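Local coordinates for amine Dehydrogenase (Pseudomonas putida, PDB 1JMX), which probably forms part of a quinohemoprotein amine dehydrogenase that oxidatively deaminates primary amines, as a beta-propeller subunit contacting heme c, at residues G10-I15 with V26-D31; V110-R115 with P124-V129; N316-F321 with K330-P335. One frame throughout, in Å; residues are numbered along the deposited sequence.

How the contacts relate
From the N terminus, contact 1 comes first and closes the hairpin of strands 12-18 and 22-27, in the propeller blade completed by the C-terminal strand 345-348. Contact 2 follows, closing the loop between strands 105-115 and 126-131, which carries the heme c pocket residues Leu-116 to Tyr-120. Contact 3 then closes the hairpin of strands 317-322 and 327-333. All three are in series, so none nests or crosses. Contacts 1 and 3 belong to neighbouring blades and touch: Val-26 CG1 lies 3.9 Å from Ile-332 CD1. Contact 2 is on the opposite side of the chain's centre, its centre about 37 Å from those of both others.

Contact 1: G10-I15 with V26-D31; sequences GHEYMI and VDVASD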
loop_
_atom_site.group_PDB
_atom_site.type_symbol
_atom_site.label_atom_id
_atom_site.label_comp_id
_atom_site.label_asym_id
_atom_site.label_seq_id
_atom_site.Cartn_x
_atom_site.Cartn_y
_atom_site.Cartn_z
ATOM N N GLY B 10 25.929 -4.596 -40.094
ATOM C CA GLY B 10 25.050 -3.723 -40.848
ATOM C C GLY B 10 23.578 -3.898 -40.496
ATOM O O GLY B 10 22.760 -3.031 -40.797
ATOM N N HIS B 11 23.236 -5.032 -39.888
ATOM C CA HIS B 11 21.860 -5.312 -39.489
ATOM C C HIS B 11 21.488 -4.626 -38.198
ATOM O O HIS B 11 22.279 -4.576 -37.262
ATOM C CB HIS B 11 21.641 -6.806 -39.299
ATOM C CG HIS B 11 21.483 -7.558 -40.575
ATOM N ND1 HIS B 11 20.714 -8.694 -40.676
ATOM C CD2 HIS B 11 22.019 -7.353 -41.798
ATOM C CE1 HIS B 11 20.786 -9.164 -41.905
ATOM N NE2 HIS B 11 21.575 -8.368 -42.606
ATOM N N GLU B 12 20.246 -4.161 -38.139
ATOM C CA GLU B 12 19.728 -3.492 -36.958
ATOM C C GLU B 12 19.161 -4.513 -35.976
ATOM O O GLU B 12 18.519 -5.477 -36.378
ATOM C CB GLU B 12 18.659 -2.490 -37.360
ATOM C CG GLU B 12 18.192 -1.614 -36.224
ATOM C CD GLU B 12 17.568 -0.343 -36.723
ATOM O OE1 GLU B 12 17.050 -0.340 -37.859
ATOM O OE2 GLU B 12 17.624 0.661 -35.994
ATOM N N TYR B 13 19.410 -4.300 -34.691
ATOM C CA TYR B 13 18.939 -5.213 -33.661
ATOM C C TYR B 13 18.433 -4.469 -32.448
ATOM O O TYR B 13 18.712 -3.283 -32.269
ATOM C CB TYR B 13 20.057 -6.159 -33.231
ATOM C CG TYR B 13 20.500 -7.113 -34.313
ATOM C CD1 TYR B 13 21.683 -6.892 -35.028
ATOM C CD2 TYR B 13 19.746 -8.241 -34.618
ATOM C CE1 TYR B 13 22.098 -7.777 -36.016
ATOM C CE2 TYR B 13 20.152 -9.130 -35.602
ATOM C CZ TYR B 13 21.329 -8.893 -36.297
ATOM O OH TYR B 13 21.721 -9.785 -37.264
ATOM N N MET B 14 17.694 -5.186 -31.610
ATOM C CA MET B 14 17.133 -4.624 -30.391
ATOM C C MET B 14 17.226 -5.634 -29.268
ATOM O O MET B 14 16.890 -6.802 -29.447
ATOM C CB MET B 14 15.663 -4.257 -30.592
ATOM C CG MET B 14 14.947 -3.822 -29.310
ATOM S SD MET B 14 13.164 -3.605 -29.543
ATOM C CE MET B 14 13.144 -1.918 -29.983
ATOM N N ILE B 15 17.721 -5.198 -28.118
ATOM C CA ILE B 15 17.798 -6.095 -26.983
ATOM C C ILE B 15 16.754 -5.720 -25.949
ATOM O O ILE B 15 16.441 -4.543 -25.754
ATOM C CB ILE B 15 19.178 -6.118 -26.315
ATOM C CG1 ILE B 15 19.567 -4.724 -25.818
ATOM C CG2 ILE B 15 20.198 -6.699 -27.262
ATOM C CD1 ILE B 15 20.769 -4.739 -24.880
ATOM N N VAL B 26 16.245 -9.006 -30.946
ATOM C CA VAL B 26 15.171 -8.862 -31.907
ATOM C C VAL B 26 15.732 -8.324 -33.212
ATOM O O VAL B 26 16.452 -7.330 -33.230
ATOM C CB VAL B 26 14.060 -7.904 -31.383
ATOM C CG1 VAL B 26 13.055 -7.578 -32.493
ATOM C CG2 VAL B 26 13.335 -8.545 -30.202
ATOM N N ASP B 27 15.479 -9.049 -34.291
ATOM C CA ASP B 27 15.918 -8.608 -35.590
ATOM C C ASP B 27 14.871 -7.577 -36.007
ATOM O O ASP B 27 13.721 -7.918 -36.282
ATOM C CB ASP B 27 15.953 -9.783 -36.558
ATOM C CG ASP B 27 16.401 -9.374 -37.935
ATOM O OD1 ASP B 27 15.565 -9.363 -38.862
ATOM O OD2 ASP B 27 17.583 -9.033 -38.082
ATOM N N VAL B 28 15.265 -6.310 -35.995
ATOM C CA VAL B 28 14.367 -5.213 -36.337
ATOM C C VAL B 28 13.778 -5.262 -37.750
ATOM O O VAL B 28 12.658 -4.805 -37.964
ATOM C CB VAL B 28 15.057 -3.853 -36.088
ATOM C CG1 VAL B 28 14.181 -2.692 -36.553
ATOM C CG2 VAL B 28 15.371 -3.708 -34.609
ATOM N N ALA B 29 14.496 -5.853 -38.700
ATOM C CA ALA B 29 14.007 -5.920 -40.079
ATOM C C ALA B 29 12.759 -6.790 -40.243
ATOM O O ALA B 29 11.772 -6.375 -40.859
ATOM C CB ALA B 29 15.124 -6.414 -41.015
ATOM N N SER B 30 12.810 -7.986 -39.670
ATOM C CA SER B 30 11.714 -8.940 -39.759
ATOM C C SER B 30 10.775 -8.938 -38.555
ATOM O O SER B 30 9.775 -9.649 -38.546
ATOM C CB SER B 30 12.288 -10.341 -39.953
ATOM O OG SER B 30 13.178 -10.669 -38.902
ATOM N N ASP B 31 11.113 -8.154 -37.538
ATOM C CA ASP B 31 10.312 -8.076 -36.324
ATOM C C ASP B 31 10.117 -9.441 -35.696
ATOM O O ASP B 31 9.014 -9.799 -35.285
ATOM C CB ASP B 31 8.963 -7.423 -36.607
ATOM C CG ASP B 31 9.059 -5.926 -36.683
ATOM O OD1 ASP B 31 9.858 -5.357 -35.913
ATOM O OD2 ASP B 31 8.345 -5.316 -37.506
HETATM O O HOH W 1 19.625 -10.693 -38.770
HETATM O O HOH W 2 17.482 -6.446 -38.598
#
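The blade that closes the beta-propeller contains a hairpin in which Met-14 and Val-26 form an antiparallel hydrogen-bonded pair. Val-26 N reaches Met-14 O at 2.7 Å, and Met-14 N returns to Val-26 O at 3.0 Å; both side chains lie on one face of the sheet, Tyr-13 and Asp-27 on the other. The far edge of strand 12-18 bonds to strand 345-348, so the first and last parts of the chain share one blade, the familiar propeller closure.

Beyond Asp-27 the second strand turns off, and a weak bond from Val-28 N to Glu-12 O is the last direct backbone link. With CG anti to the backbone N (chi1 -172°), Glu-12 extends across the Val-28 isopropyl group, its CG 3.9 Å from Val-28 CB, and its OE2 accepts from Lys-304 N.

Asp-27 OD1 accepts from both OG and N of Ser-30, an Asx motif that fixes the carboxylate. A second water bridges Glu-12 O and Ala-29 N and bonds weakly to Asp-27 OD2. Tyr-13 OH, hydrogen-bonded to Lys-8 N, shares another water with His-11 ND1, and this water donates to Asp-27 OD2 at 2.7 Å.

Contact 2: V110-R115 with P124-V129; sequences VNPTQR and PPRLEV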
loop_
_atom_site.group_PDB
_atom_site.type_symbol
_atom_site.label_atom_id
_atom_site.label_comp_id
_atom_site.label_asym_id
_atom_site.label_seq_id
_atom_site.Cartn_x
_atom_site.Cartn_y
_atom_site.Cartn_z
ATOM N N VAL B 110 26.798 3.123 -5.928
ATOM C CA VAL B 110 26.338 2.162 -4.949
ATOM C C VAL B 110 25.830 2.813 -3.673
ATOM O O VAL B 110 26.534 3.608 -3.045
ATOM C CB VAL B 110 27.488 1.183 -4.574
ATOM C CG1 VAL B 110 27.008 0.156 -3.579
ATOM C CG2 VAL B 110 28.047 0.502 -5.819
ATOM N N ASN B 111 24.587 2.488 -3.327
ATOM C CA ASN B 111 23.940 2.949 -2.100
ATOM C C ASN B 111 24.128 1.733 -1.186
ATOM O O ASN B 111 23.390 0.757 -1.288
ATOM C CB ASN B 111 22.433 3.190 -2.323
ATOM C CG ASN B 111 22.136 4.317 -3.313
ATOM O OD1 ASN B 111 20.999 4.476 -3.753
ATOM N ND2 ASN B 111 23.140 5.113 -3.639
ATOM N N PRO B 112 25.151 1.756 -0.316
ATOM C CA PRO B 112 25.385 0.618 0.570
ATOM C C PRO B 112 24.731 0.692 1.938
ATOM O O PRO B 112 24.450 1.770 2.461
ATOM C CB PRO B 112 26.898 0.614 0.687
ATOM C CG PRO B 112 27.202 2.067 0.773
ATOM C CD PRO B 112 26.245 2.737 -0.198
ATOM N N THR B 113 24.470 -0.477 2.501
ATOM C CA THR B 113 23.888 -0.575 3.827
ATOM C C THR B 113 24.701 -1.571 4.630
ATOM O O THR B 113 24.910 -2.706 4.219
ATOM C CB THR B 113 22.428 -1.059 3.802
ATOM O OG1 THR B 113 21.650 -0.179 2.986
ATOM C CG2 THR B 113 21.847 -1.070 5.215
ATOM N N GLN B 114 25.192 -1.121 5.767
ATOM C CA GLN B 114 25.954 -1.982 6.639
ATOM C C GLN B 114 24.935 -2.797 7.435
ATOM O O GLN B 114 24.109 -2.233 8.149
ATOM C CB GLN B 114 26.809 -1.121 7.561
ATOM C CG GLN B 114 27.787 -1.886 8.411
ATOM C CD GLN B 114 28.582 -0.964 9.302
ATOM O OE1 GLN B 114 28.016 -0.201 10.081
ATOM N NE2 GLN B 114 29.901 -1.010 9.176
ATOM N N ARG B 115 24.933 -4.112 7.240
ATOM C CA ARG B 115 24.010 -4.980 7.963
ATOM C C ARG B 115 24.710 -5.701 9.104
ATOM O O ARG B 115 25.534 -6.590 8.880
ATOM C CB ARG B 115 23.367 -6.001 7.033
ATOM C CG ARG B 115 22.373 -5.411 6.080
ATOM C CD ARG B 115 21.714 -6.484 5.250
ATOM N NE ARG B 115 20.648 -5.920 4.426
ATOM C CZ ARG B 115 19.815 -6.633 3.675
ATOM N NH1 ARG B 115 19.924 -7.955 3.632
ATOM N NH2 ARG B 115 18.853 -6.020 2.986
ATOM N N PRO B 124 26.894 6.464 3.231
ATOM C CA PRO B 124 26.865 7.406 2.106
ATOM C C PRO B 124 27.115 6.667 0.791
ATOM O O PRO B 124 27.802 5.646 0.769
ATOM C CB PRO B 124 28.028 8.349 2.429
ATOM C CG PRO B 124 28.054 8.351 3.910
ATOM C CD PRO B 124 27.880 6.892 4.239
ATOM N N PRO B 125 26.507 7.134 -0.311
ATOM C CA PRO B 125 26.719 6.466 -1.600
ATOM C C PRO B 125 28.141 6.686 -2.146
ATOM O O PRO B 125 28.890 7.541 -1.661
ATOM C CB PRO B 125 25.670 7.126 -2.495
ATOM C CG PRO B 125 24.597 7.548 -1.523
ATOM C CD PRO B 125 25.417 8.116 -0.406
ATOM N N ARG B 126 28.508 5.902 -3.152
ATOM C CA ARG B 126 29.828 6.004 -3.775
ATOM C C ARG B 126 29.807 5.489 -5.201
ATOM O O ARG B 126 29.042 4.598 -5.525
ATOM C CB ARG B 126 30.876 5.210 -2.976
ATOM C CG ARG B 126 30.582 3.724 -2.893
ATOM C CD ARG B 126 31.586 2.980 -2.045
ATOM N NE ARG B 126 31.133 1.612 -1.814
ATOM C CZ ARG B 126 30.664 1.164 -0.655
ATOM N NH1 ARG B 126 30.591 1.969 0.400
ATOM N NH2 ARG B 126 30.226 -0.082 -0.563
ATOM N N LEU B 127 30.608 6.097 -6.064
ATOM C CA LEU B 127 30.714 5.648 -7.442
ATOM C C LEU B 127 31.886 4.668 -7.442
ATOM O O LEU B 127 32.907 4.919 -6.812
ATOM C CB LEU B 127 31.035 6.818 -8.382
ATOM C CG LEU B 127 31.110 6.465 -9.876
ATOM C CD1 LEU B 127 29.709 6.492 -10.486
ATOM C CD2 LEU B 127 32.006 7.446 -10.604
ATOM N N GLU B 128 31.704 3.525 -8.086
ATOM C CA GLU B 128 32.750 2.521 -8.187
ATOM C C GLU B 128 33.031 2.302 -9.664
ATOM O O GLU B 128 32.110 2.152 -10.463
ATOM C CB GLU B 128 32.318 1.211 -7.534
ATOM C CG GLU B 128 32.132 1.315 -6.038
ATOM C CD GLU B 128 31.807 -0.001 -5.385
ATOM O OE1 GLU B 128 31.351 -0.939 -6.065
ATOM O OE2 GLU B 128 32.014 -0.095 -4.172
ATOM N N VAL B 129 34.308 2.340 -10.024
ATOM C CA VAL B 129 34.734 2.159 -11.399
ATOM C C VAL B 129 35.301 0.761 -11.538
ATOM O O VAL B 129 36.068 0.310 -10.696
ATOM C CB VAL B 129 35.827 3.174 -11.784
ATOM C CG1 VAL B 129 36.112 3.099 -13.268
ATOM C CG2 VAL B 129 35.415 4.583 -11.383
#
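Val-110 and Arg-126 form an antiparallel hydrogen-bonded pair, the one beta bridge between segments that soon diverge: the axes of strands 110-115 and 126-129 make an angle of 114° between their N-to-C directions. Val-110 N points almost straight at Arg-126 O, at 2.7 Å with an N-H...O angle of 174°. The return bond, from Arg-126 N to Val-110 O, is 3.0 Å, and the same carbonyl oxygen also takes a CA-H...O contact from Pro-125. Neither Pro-112 nor Pro-125 has an amide hydrogen to give, and from Pro-112 onward the first strand pairs instead with the chain just before Pro-124, at Lys-123 and, through Gln-114, at Val-121 of strand 120-122.

The side chain of Arg-126 turns back over the first strand. Its CG stands between the backbone N and the carbonyl carbon (chi1 61°), and from there the extended chain brings the guanidinium obliquely against Pro-112, with NH1 3.4 Å from Pro-112 CG. NE forms a salt bridge with Glu-128 OE2 at 3.0 Å, roughly in the guanidinium plane, while NH1 has a second carboxylate in Glu-89. Glu-128 in turn sets OE1 3.6 Å from Val-110 CG2. A leucine in place of Arg-126 would probably leave Glu-128 and Glu-89 without their shared positive mate and free the Glu-128 carboxylate to turn.

Asn-111 lays ND2 against the Pro-125 ring, 3.4 Å from Pro-125 CB, and its OD1 is hydrogen-bonded to Tyr-135 OH of a neighbouring subunit. The arrangement is an antiparallel pair of blade strands whose connection is lengthened into a loop with the short strand 120-122; Leu-116 to Tyr-120 of that connection line the heme c pocket.

Contact 3: N316-F321 with K330-P335; sequences NDLAVF and KNIKLP
Ile-332 O is gripped twice, by Leu-318 N in a 2.8 Å hydrogen bond and by a CA-H...O contact from Asp-317 CA at 3.2 Å, within the hairpin formed by the last two strands of a beta-propeller blade. Ile-332 N repays Leu-318 O, and Val-320 N continues the antiparallel pattern to Lys-330 O. Where the strands end, Leu-334 N still meets Asn-316 O at 2.8 Å, the C=O...N angle of 176° being close to linear.

The face of Leu-318, Val-320 and Ile-332 is largely apolar, with the aliphatic part of Lys-330 beside Val-320. Val-16 of the neighbouring blade touches Leu-318 and Leu-334, and Val-26 touches Ile-332. Leu-318 and Leu-334 cross at about a right angle, Leu-318 CD2 pressed unusually tightly to Leu-334 CG at 3.4 Å.

The face of Asp-317, Ala-319 and Asn-331 is more polar. The buried Asp-317 carboxylate is held by Tyr-297 OH at OD2 and His-295 NE2 at OD1, which limits its rotation. Asn-331 runs beside it, its OD1 hydrogen-bonded to Lys-328 NZ. Lys-333, bent at chi2 and chi3, curls along Asn-316 until its NZ donates to Asn-316 OD1 at 3.2 Å, approaching 34° out of the amide carbonyl plane.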
loop_
_atom_site.group_PDB
_atom_site.type_symbol
_atom_site.label_atom_id
_atom_site.label_comp_id
_atom_site.label_asym_id
_atom_site.label_seq_id
_atom_site.Cartn_x
_atom_site.Cartn_y
_atom_site.Cartn_z
ATOM N N ASN B 316 5.004 -9.684 -21.711
ATOM C CA ASN B 316 5.986 -10.290 -22.603
ATOM C C ASN B 316 5.860 -9.987 -24.092
ATOM O O ASN B 316 6.385 -10.743 -24.906
ATOM C CB ASN B 316 6.028 -11.808 -22.396
ATOM C CG ASN B 316 4.739 -12.479 -22.776
ATOM O OD1 ASN B 316 3.743 -11.818 -23.048
ATOM N ND2 ASN B 316 4.745 -13.802 -22.794
ATOM N N ASP B 317 5.179 -8.904 -24.461
ATOM C CA ASP B 317 5.059 -8.571 -25.878
ATOM C C ASP B 317 5.453 -7.144 -26.249
ATOM O O ASP B 317 5.238 -6.201 -25.481
ATOM C CB ASP B 317 3.641 -8.873 -26.407
ATOM C CG ASP B 317 2.585 -7.908 -25.876
ATOM O OD1 ASP B 317 2.103 -8.115 -24.749
ATOM O OD2 ASP B 317 2.227 -6.949 -26.587
ATOM N N LEU B 318 6.097 -7.012 -27.407
ATOM C CA LEU B 318 6.476 -5.711 -27.943
ATOM C C LEU B 318 5.381 -5.305 -28.923
ATOM O O LEU B 318 4.957 -6.106 -29.754
ATOM C CB LEU B 318 7.783 -5.776 -28.750
ATOM C CG LEU B 318 9.174 -6.078 -28.191
ATOM C CD1 LEU B 318 9.498 -5.156 -27.037
ATOM C CD2 LEU B 318 9.240 -7.517 -27.785
ATOM N N ALA B 319 4.891 -4.082 -28.804
ATOM C CA ALA B 319 3.895 -3.607 -29.747
ATOM C C ALA B 319 4.708 -2.834 -30.779
ATOM O O ALA B 319 5.644 -2.122 -30.419
ATOM C CB ALA B 319 2.886 -2.690 -29.061
ATOM N N VAL B 320 4.430 -3.048 -32.059
ATOM C CA VAL B 320 5.146 -2.331 -33.110
ATOM C C VAL B 320 4.149 -1.366 -33.724
ATOM O O VAL B 320 3.084 -1.773 -34.174
ATOM C CB VAL B 320 5.704 -3.264 -34.209
ATOM C CG1 VAL B 320 6.531 -2.456 -35.199
ATOM C CG2 VAL B 320 6.556 -4.358 -33.595
ATOM N N PHE B 321 4.497 -0.086 -33.707
ATOM C CA PHE B 321 3.652 0.967 -34.236
ATOM C C PHE B 321 4.255 1.700 -35.416
ATOM O O PHE B 321 5.474 1.753 -35.588
ATOM C CB PHE B 321 3.374 2.013 -33.155
ATOM C CG PHE B 321 2.203 1.697 -32.286
ATOM C CD1 PHE B 321 2.265 0.668 -31.355
ATOM C CD2 PHE B 321 1.029 2.445 -32.389
ATOM C CE1 PHE B 321 1.173 0.386 -30.537
ATOM C CE2 PHE B 321 -0.071 2.169 -31.572
ATOM C CZ PHE B 321 0.002 1.142 -30.648
ATOM N N LYS B 330 1.999 -4.639 -35.540
ATOM C CA LYS B 330 2.057 -6.017 -35.060
ATOM C C LYS B 330 2.583 -6.134 -33.644
ATOM O O LYS B 330 2.847 -5.131 -32.994
ATOM C CB LYS B 330 2.872 -6.911 -36.006
ATOM C CG LYS B 330 4.303 -6.483 -36.227
ATOM C CD LYS B 330 5.013 -7.424 -37.194
ATOM C CE LYS B 330 5.198 -8.814 -36.583
ATOM N NZ LYS B 330 6.169 -9.673 -37.355
ATOM N N ASN B 331 2.674 -7.368 -33.159
ATOM C CA ASN B 331 3.172 -7.649 -31.822
ATOM C C ASN B 331 4.210 -8.739 -31.899
ATOM O O ASN B 331 4.021 -9.739 -32.595
ATOM C CB ASN B 331 2.054 -8.140 -30.892
ATOM C CG ASN B 331 1.077 -7.059 -30.542
ATOM O OD1 ASN B 331 0.007 -6.957 -31.143
ATOM N ND2 ASN B 331 1.441 -6.226 -29.573
ATOM N N ILE B 332 5.309 -8.533 -31.183
ATOM C CA ILE B 332 6.380 -9.512 -31.112
ATOM C C ILE B 332 6.188 -10.177 -29.756
ATOM O O ILE B 332 6.252 -9.514 -28.720
ATOM C CB ILE B 332 7.777 -8.835 -31.169
ATOM C CG1 ILE B 332 7.960 -8.107 -32.505
ATOM C CG2 ILE B 332 8.888 -9.875 -30.963
ATOM C CD1 ILE B 332 9.214 -7.279 -32.577
ATOM N N LYS B 333 5.863 -11.463 -29.770
ATOM C CA LYS B 333 5.671 -12.210 -28.533
ATOM C C LYS B 333 7.024 -12.777 -28.107
ATOM O O LYS B 333 7.654 -13.519 -28.859
ATOM C CB LYS B 333 4.644 -13.331 -28.743
ATOM C CG LYS B 333 4.430 -14.273 -27.551
ATOM C CD LYS B 333 3.799 -13.579 -26.352
ATOM C CE LYS B 333 2.402 -13.027 -26.669
ATOM N NZ LYS B 333 1.774 -12.347 -25.485
ATOM N N LEU B 334 7.491 -12.370 -26.931
ATOM C CA LEU B 334 8.772 -12.832 -26.402
ATOM C C LEU B 334 8.645 -14.105 -25.571
ATOM O O LEU B 334 7.664 -14.294 -24.848
ATOM C CB LEU B 334 9.388 -11.763 -25.508
ATOM C CG LEU B 334 9.705 -10.396 -26.087
ATOM C CD1 LEU B 334 10.166 -9.491 -24.963
ATOM C CD2 LEU B 334 10.767 -10.537 -27.153
ATOM N N PRO B 335 9.628 -15.011 -25.682
ATOM C CA PRO B 335 9.580 -16.247 -24.899
ATOM C C PRO B 335 9.713 -15.884 -23.409
ATOM O O PRO B 335 10.441 -14.952 -23.059
ATOM C CB PRO B 335 10.816 -17.009 -25.392
ATOM C CG PRO B 335 10.940 -16.567 -26.804
ATOM C CD PRO B 335 10.686 -15.077 -26.704
#